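Local coordinates for uncharacterized protein (Pyrococcus abyssi, PDB 5IFF), which acts as a restriction DNA glycosylase, an enzyme that probably excises adenine bases from its recognition sequence in double-stranded DNA, at residues F45-Q59 / Y159-G173. The protein carries 2 engineered substitutions. Numbering follows the deposited sequence.
Sequences FPSDENLRDYYIAWQ and YVCIPLTNVEPSLAG. Engineered in segment 45-59: Ala-57 (natural residue Glu).
Ile-56 and Ile-162 exchange two backbone hydrogen bonds, N to O in each direction, and Trp-58 and Val-160 form a second such pair; strands 54-59 and 159-163 run antiparallel, their N-to-C directions 151° apart. The register continues through the Tyr-55/Pro-163 non-hydrogen-bonded pair to the bond from Leu-164 N to Tyr-54 O (3.1 Å), while a water donates to Leu-51 O and Tyr-54 O and accepts from Thr-165 N, tying the two 3-10 turns together.

Leu-164 packs between the Phe-45 loop and the strand: its CD1 lies over one face of the Phe-45 ring, 3.7 Å from the centroid, and its CD2 meets Ile-56 CG1 at 3.6 Å. On the sheet face of Tyr-55, Ala-57 and Cys-161, opposite that of Ile-56 and Ile-162, Tyr-55 brings CE2 to 3.7 Å from Pro-163 CG. Gln-59 passes its CB over the Tyr-159 ring in a CH-pi contact, 4.0 Å from the centroid. An alanine in place of Tyr-159 takes away the ring, and Gln-59 CB and CG would probably lose their packing surface, the chain freer to turn.

The pair is an antiparallel beta ladder within the large curved sheet of R.PabI, and it carries Gln-59, which binds adenine in another structure of this enzyme though none is bound to this chain, beside Tyr-159.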
loop_
_atom_site.group_PDB
_atom_site.type_symbol
_atom_site.label_atom_id
_atom_site.label_comp_id
_atom_site.label_asym_id
_atom_site.label_seq_id
_atom_site.Cartn_x
_atom_site.Cartn_y
_atom_site.Cartn_z
ATOM N N PHE A 45 -25.343 -14.316 -11.957
ATOM C CA PHE A 45 -25.409 -15.612 -11.297
ATOM C C PHE A 45 -26.456 -16.501 -11.955
ATOM O O PHE A 45 -27.497 -16.020 -12.355
ATOM C CB PHE A 45 -25.658 -15.409 -9.800
ATOM C CG PHE A 45 -24.488 -14.747 -9.134
ATOM C CD1 PHE A 45 -23.375 -15.493 -8.770
ATOM C CD2 PHE A 45 -24.438 -13.373 -9.017
ATOM C CE1 PHE A 45 -22.252 -14.885 -8.219
ATOM C CE2 PHE A 45 -23.303 -12.740 -8.468
ATOM C CZ PHE A 45 -22.219 -13.503 -8.077
ATOM N N PRO A 46 -26.143 -17.802 -12.083
ATOM C CA PRO A 46 -26.965 -18.800 -12.774
ATOM C C PRO A 46 -28.203 -19.175 -11.941
ATOM O O PRO A 46 -28.335 -18.730 -10.790
ATOM C CB PRO A 46 -26.009 -19.983 -12.916
ATOM C CG PRO A 46 -25.167 -19.876 -11.638
ATOM C CD PRO A 46 -24.922 -18.400 -11.501
ATOM N N SER A 47 -29.081 -19.983 -12.503
ATOM C CA SER A 47 -30.294 -20.370 -11.784
ATOM C C SER A 47 -30.522 -21.893 -11.772
ATOM O O SER A 47 -31.657 -22.365 -11.635
ATOM C CB SER A 47 -31.490 -19.660 -12.400
ATOM O OG SER A 47 -31.620 -20.033 -13.763
ATOM N N ASP A 48 -29.436 -22.651 -11.890
ATOM C CA ASP A 48 -29.468 -24.103 -11.901
ATOM C C ASP A 48 -28.589 -24.636 -10.790
ATOM O O ASP A 48 -28.246 -23.886 -9.893
ATOM C CB ASP A 48 -28.993 -24.626 -13.241
ATOM C CG ASP A 48 -27.706 -23.957 -13.691
ATOM O OD1 ASP A 48 -26.883 -23.575 -12.808
ATOM O OD2 ASP A 48 -27.540 -23.799 -14.917
ATOM N N GLU A 49 -28.210 -25.912 -10.885
ATOM C CA GLU A 49 -27.358 -26.556 -9.904
ATOM C C GLU A 49 -26.076 -25.735 -9.624
ATOM O O GLU A 49 -25.589 -25.773 -8.519
ATOM C CB GLU A 49 -26.969 -27.971 -10.347
ATOM C CG GLU A 49 -26.220 -28.769 -9.266
ATOM C CD GLU A 49 -24.888 -29.361 -9.742
ATOM O OE1 GLU A 49 -24.902 -30.133 -10.730
ATOM O OE2 GLU A 49 -23.831 -29.063 -9.123
ATOM N N ASN A 50 -25.566 -25.004 -10.619
ATOM C CA ASN A 50 -24.303 -24.281 -10.426
ATOM C C ASN A 50 -24.412 -23.156 -9.393
ATOM O O ASN A 50 -23.421 -22.837 -8.769
ATOM C CB ASN A 50 -23.778 -23.712 -11.751
ATOM C CG ASN A 50 -23.411 -24.797 -12.738
ATOM O OD1 ASN A 50 -22.621 -25.689 -12.430
ATOM N ND2 ASN A 50 -24.026 -24.758 -13.910
ATOM N N LEU A 51 -25.603 -22.580 -9.174
ATOM C CA LEU A 51 -25.731 -21.524 -8.141
ATOM C C LEU A 51 -25.246 -21.973 -6.763
ATOM O O LEU A 51 -24.725 -21.170 -5.979
ATOM C CB LEU A 51 -27.193 -21.039 -7.991
ATOM C CG LEU A 51 -27.373 -19.753 -7.142
ATOM C CD1 LEU A 51 -26.453 -18.604 -7.577
ATOM C CD2 LEU A 51 -28.845 -19.333 -7.194
ATOM N N ARG A 52 -25.481 -23.241 -6.437
ATOM C CA ARG A 52 -25.179 -23.731 -5.091
ATOM C C ARG A 52 -23.684 -23.834 -4.818
ATOM O O ARG A 52 -23.299 -24.073 -3.678
ATOM C CB ARG A 52 -25.822 -25.108 -4.861
ATOM C CG ARG A 52 -25.029 -26.226 -5.503
ATOM C CD ARG A 52 -25.382 -27.617 -5.002
ATOM N NE ARG A 52 -24.661 -28.619 -5.790
ATOM C CZ ARG A 52 -24.651 -29.922 -5.531
ATOM N NH1 ARG A 52 -23.957 -30.743 -6.311
ATOM N NH2 ARG A 52 -25.332 -30.405 -4.497
ATOM N N ASP A 53 -22.847 -23.699 -5.866
ATOM C CA ASP A 53 -21.406 -23.665 -5.695
ATOM C C ASP A 53 -20.846 -22.267 -5.288
ATOM O O ASP A 53 -19.631 -22.114 -5.054
ATOM C CB ASP A 53 -20.722 -24.117 -6.979
ATOM C CG ASP A 53 -21.021 -25.574 -7.319
ATOM O OD1 ASP A 53 -21.309 -26.360 -6.376
ATOM O OD2 ASP A 53 -20.971 -25.905 -8.513
ATOM N N TYR A 54 -21.697 -21.248 -5.254
ATOM C CA TYR A 54 -21.198 -19.899 -4.925
ATOM C C TYR A 54 -21.516 -19.481 -3.493
ATOM O O TYR A 54 -22.633 -19.669 -3.002
ATOM C CB TYR A 54 -21.752 -18.854 -5.870
ATOM C CG TYR A 54 -21.238 -19.071 -7.271
ATOM C CD1 TYR A 54 -19.999 -18.575 -7.650
ATOM C CD2 TYR A 54 -21.953 -19.860 -8.181
ATOM C CE1 TYR A 54 -19.493 -18.806 -8.934
ATOM C CE2 TYR A 54 -21.471 -20.090 -9.477
ATOM C CZ TYR A 54 -20.235 -19.572 -9.848
ATOM O OH TYR A 54 -19.722 -19.810 -11.121
ATOM N N TYR A 55 -20.503 -18.904 -2.841
ATOM C CA TYR A 55 -20.625 -18.482 -1.443
ATOM C C TYR A 55 -20.073 -17.102 -1.247
ATOM O O TYR A 55 -19.148 -16.666 -1.957
ATOM C CB TYR A 55 -19.855 -19.418 -0.500
ATOM C CG TYR A 55 -20.320 -20.859 -0.534
ATOM C CD1 TYR A 55 -20.079 -21.658 -1.648
ATOM C CD2 TYR A 55 -20.984 -21.411 0.558
ATOM C CE1 TYR A 55 -20.502 -22.992 -1.688
ATOM C CE2 TYR A 55 -21.404 -22.741 0.524
ATOM C CZ TYR A 55 -21.147 -23.518 -0.579
ATOM O OH TYR A 55 -21.568 -24.837 -0.620
ATOM N N ILE A 56 -20.558 -16.451 -0.213
ATOM C CA ILE A 56 -19.826 -15.266 0.253
ATOM C C ILE A 56 -18.870 -15.730 1.339
ATOM O O ILE A 56 -19.330 -16.243 2.372
ATOM C CB ILE A 56 -20.749 -14.181 0.866
ATOM C CG1 ILE A 56 -21.716 -13.628 -0.173
ATOM C CG2 ILE A 56 -19.879 -13.035 1.406
ATOM C CD1 ILE A 56 -22.864 -12.919 0.477
ATOM N N ALA A 57 -17.578 -15.580 1.086
ATOM C CA ALA A 57 -16.532 -15.920 2.027
ATOM C C ALA A 57 -16.151 -14.690 2.840
ATOM O O ALA A 57 -15.639 -13.723 2.292
ATOM C CB ALA A 57 -15.302 -16.462 1.273
ATOM N N TRP A 58 -16.350 -14.770 4.151
ATOM C CA TRP A 58 -16.187 -13.649 5.022
ATOM C C TRP A 58 -15.176 -14.035 6.096
ATOM O O TRP A 58 -15.445 -14.948 6.927
ATOM C CB TRP A 58 -17.519 -13.302 5.636
ATOM C CG TRP A 58 -17.554 -12.084 6.565
ATOM C CD1 TRP A 58 -16.554 -11.147 6.804
ATOM C CD2 TRP A 58 -18.692 -11.676 7.381
ATOM N NE1 TRP A 58 -17.028 -10.192 7.691
ATOM C CE2 TRP A 58 -18.302 -10.484 8.045
ATOM C CE3 TRP A 58 -19.977 -12.190 7.561
ATOM C CZ2 TRP A 58 -19.181 -9.819 8.930
ATOM C CZ3 TRP A 58 -20.849 -11.525 8.456
ATOM C CH2 TRP A 58 -20.438 -10.351 9.123
ATOM N N GLN A 59 -14.034 -13.382 6.051
ATOM C CA GLN A 59 -13.023 -13.536 7.092
ATOM C C GLN A 59 -13.463 -12.640 8.214
ATOM O O GLN A 59 -13.198 -11.418 8.192
ATOM C CB GLN A 59 -11.612 -13.166 6.576
ATOM C CG GLN A 59 -10.541 -13.547 7.536
ATOM C CD GLN A 59 -10.074 -12.352 8.330
ATOM O OE1 GLN A 59 -9.517 -11.408 7.773
ATOM N NE2 GLN A 59 -10.330 -12.367 9.639
ATOM N N TYR A 159 -13.429 -18.099 9.081
ATOM C CA TYR A 159 -14.173 -17.698 7.891
ATOM C C TYR A 159 -15.557 -18.253 8.056
ATOM O O TYR A 159 -15.720 -19.375 8.586
ATOM C CB TYR A 159 -13.608 -18.297 6.586
ATOM C CG TYR A 159 -12.355 -17.636 6.082
ATOM C CD1 TYR A 159 -11.132 -17.909 6.676
ATOM C CD2 TYR A 159 -12.393 -16.758 4.998
ATOM C CE1 TYR A 159 -9.970 -17.299 6.220
ATOM C CE2 TYR A 159 -11.247 -16.154 4.533
ATOM C CZ TYR A 159 -10.040 -16.435 5.144
ATOM O OH TYR A 159 -8.911 -15.837 4.704
ATOM N N VAL A 160 -16.555 -17.515 7.595
ATOM C CA VAL A 160 -17.869 -18.164 7.362
ATOM C C VAL A 160 -18.137 -18.051 5.854
ATOM O O VAL A 160 -17.867 -17.011 5.241
ATOM C CB VAL A 160 -19.006 -17.527 8.196
ATOM C CG1 VAL A 160 -19.053 -16.046 7.939
ATOM C CG2 VAL A 160 -20.351 -18.169 7.870
ATOM N N CYS A 161 -18.609 -19.131 5.247
ATOM C CA CYS A 161 -18.912 -19.151 3.821
ATOM C C CYS A 161 -20.435 -19.282 3.727
ATOM O O CYS A 161 -20.981 -20.304 4.140
ATOM C CB CYS A 161 -18.255 -20.332 3.114
ATOM S SG CYS A 161 -16.426 -20.093 3.061
ATOM N N ILE A 162 -21.074 -18.249 3.196
ATOM C CA ILE A 162 -22.530 -18.126 3.186
ATOM C C ILE A 162 -23.041 -18.421 1.779
ATOM O O ILE A 162 -22.722 -17.676 0.880
ATOM C CB ILE A 162 -22.977 -16.721 3.561
ATOM C CG1 ILE A 162 -22.563 -16.407 5.045
ATOM C CG2 ILE A 162 -24.518 -16.670 3.509
ATOM C CD1 ILE A 162 -22.517 -14.898 5.376
ATOM N N PRO A 163 -23.866 -19.465 1.594
ATOM C CA PRO A 163 -24.375 -19.707 0.212
ATOM C C PRO A 163 -25.152 -18.514 -0.360
ATOM O O PRO A 163 -25.999 -17.928 0.341
ATOM C CB PRO A 163 -25.301 -20.917 0.374
ATOM C CG PRO A 163 -24.779 -21.612 1.686
ATOM C CD PRO A 163 -24.350 -20.469 2.558
ATOM N N LEU A 164 -24.882 -18.151 -1.609
ATOM C CA LEU A 164 -25.652 -17.084 -2.228
ATOM C C LEU A 164 -27.152 -17.425 -2.264
ATOM O O LEU A 164 -27.998 -16.545 -2.413
ATOM C CB LEU A 164 -25.196 -16.803 -3.661
ATOM C CG LEU A 164 -23.836 -16.078 -3.789
ATOM C CD1 LEU A 164 -23.711 -15.727 -5.303
ATOM C CD2 LEU A 164 -23.763 -14.846 -2.907
ATOM N N THR A 165 -27.480 -18.702 -2.160
ATOM C CA THR A 165 -28.900 -19.064 -2.233
ATOM C C THR A 165 -29.580 -18.678 -0.926
ATOM O O THR A 165 -30.788 -18.835 -0.798
ATOM C CB THR A 165 -29.109 -20.558 -2.467
ATOM O OG1 THR A 165 -28.346 -21.283 -1.506
ATOM C CG2 THR A 165 -28.659 -20.956 -3.840
ATOM N N ASN A 166 -28.779 -18.277 0.072
ATOM C CA ASN A 166 -29.294 -17.916 1.401
ATOM C C ASN A 166 -29.385 -16.426 1.664
ATOM O O ASN A 166 -29.691 -16.029 2.789
ATOM C CB ASN A 166 -28.454 -18.531 2.549
ATOM C CG ASN A 166 -28.676 -20.014 2.680
ATOM O OD1 ASN A 166 -29.379 -20.599 1.876
ATOM N ND2 ASN A 166 -28.059 -20.626 3.656
ATOM N N VAL A 167 -29.149 -15.605 0.648
ATOM C CA VAL A 167 -29.241 -14.164 0.852
ATOM C C VAL A 167 -30.386 -13.553 0.053
ATOM O O VAL A 167 -30.918 -14.208 -0.831
ATOM C CB VAL A 167 -27.911 -13.452 0.448
ATOM C CG1 VAL A 167 -26.804 -13.998 1.322
ATOM C CG2 VAL A 167 -27.633 -13.599 -1.028
ATOM N N GLU A 168 -30.724 -12.294 0.347
ATOM C CA GLU A 168 -31.782 -11.570 -0.366
ATOM C C GLU A 168 -31.257 -10.235 -0.872
ATOM O O GLU A 168 -30.382 -9.631 -0.248
ATOM C CB GLU A 168 -32.991 -11.271 0.534
ATOM C CG GLU A 168 -33.486 -12.379 1.441
ATOM C CD GLU A 168 -34.689 -11.903 2.294
ATOM O OE1 GLU A 168 -35.522 -11.122 1.779
ATOM O OE2 GLU A 168 -34.798 -12.296 3.476
ATOM N N PRO A 169 -31.816 -9.730 -1.962
ATOM C CA PRO A 169 -32.792 -10.350 -2.872
ATOM C C PRO A 169 -32.162 -11.546 -3.603
ATOM O O PRO A 169 -30.985 -11.477 -3.985
ATOM C CB PRO A 169 -33.126 -9.225 -3.855
ATOM C CG PRO A 169 -32.715 -7.959 -3.164
ATOM C CD PRO A 169 -31.541 -8.328 -2.318
ATOM N N SER A 170 -32.935 -12.616 -3.788
ATOM C CA SER A 170 -32.476 -13.798 -4.511
ATOM C C SER A 170 -31.564 -13.477 -5.706
ATOM O O SER A 170 -31.869 -12.639 -6.542
ATOM C CB SER A 170 -33.675 -14.612 -5.019
ATOM O OG SER A 170 -33.260 -15.561 -5.973
ATOM N N LEU A 171 -30.413 -14.138 -5.732
ATOM C CA LEU A 171 -29.443 -13.924 -6.822
ATOM C C LEU A 171 -29.658 -14.873 -8.011
ATOM O O LEU A 171 -29.083 -14.661 -9.097
ATOM C CB LEU A 171 -28.042 -14.081 -6.285
ATOM C CG LEU A 171 -27.610 -12.838 -5.501
ATOM C CD1 LEU A 171 -26.466 -13.199 -4.659
ATOM C CD2 LEU A 171 -27.277 -11.735 -6.521
ATOM N N ALA A 172 -30.503 -15.898 -7.826
ATOM C CA ALA A 172 -30.795 -16.837 -8.942
ATOM C C ALA A 172 -31.135 -16.159 -10.263
ATOM O O ALA A 172 -32.158 -15.499 -10.371
ATOM C CB ALA A 172 -31.965 -17.792 -8.565
ATOM N N GLY A 173 -30.288 -16.339 -11.281
ATOM C CA GLY A 173 -30.546 -15.787 -12.590
ATOM C C GLY A 173 -30.533 -14.282 -12.701
ATOM O O GLY A 173 -31.173 -13.722 -13.574
HETATM O O HOH W 1 -25.325 -20.648 -3.316
#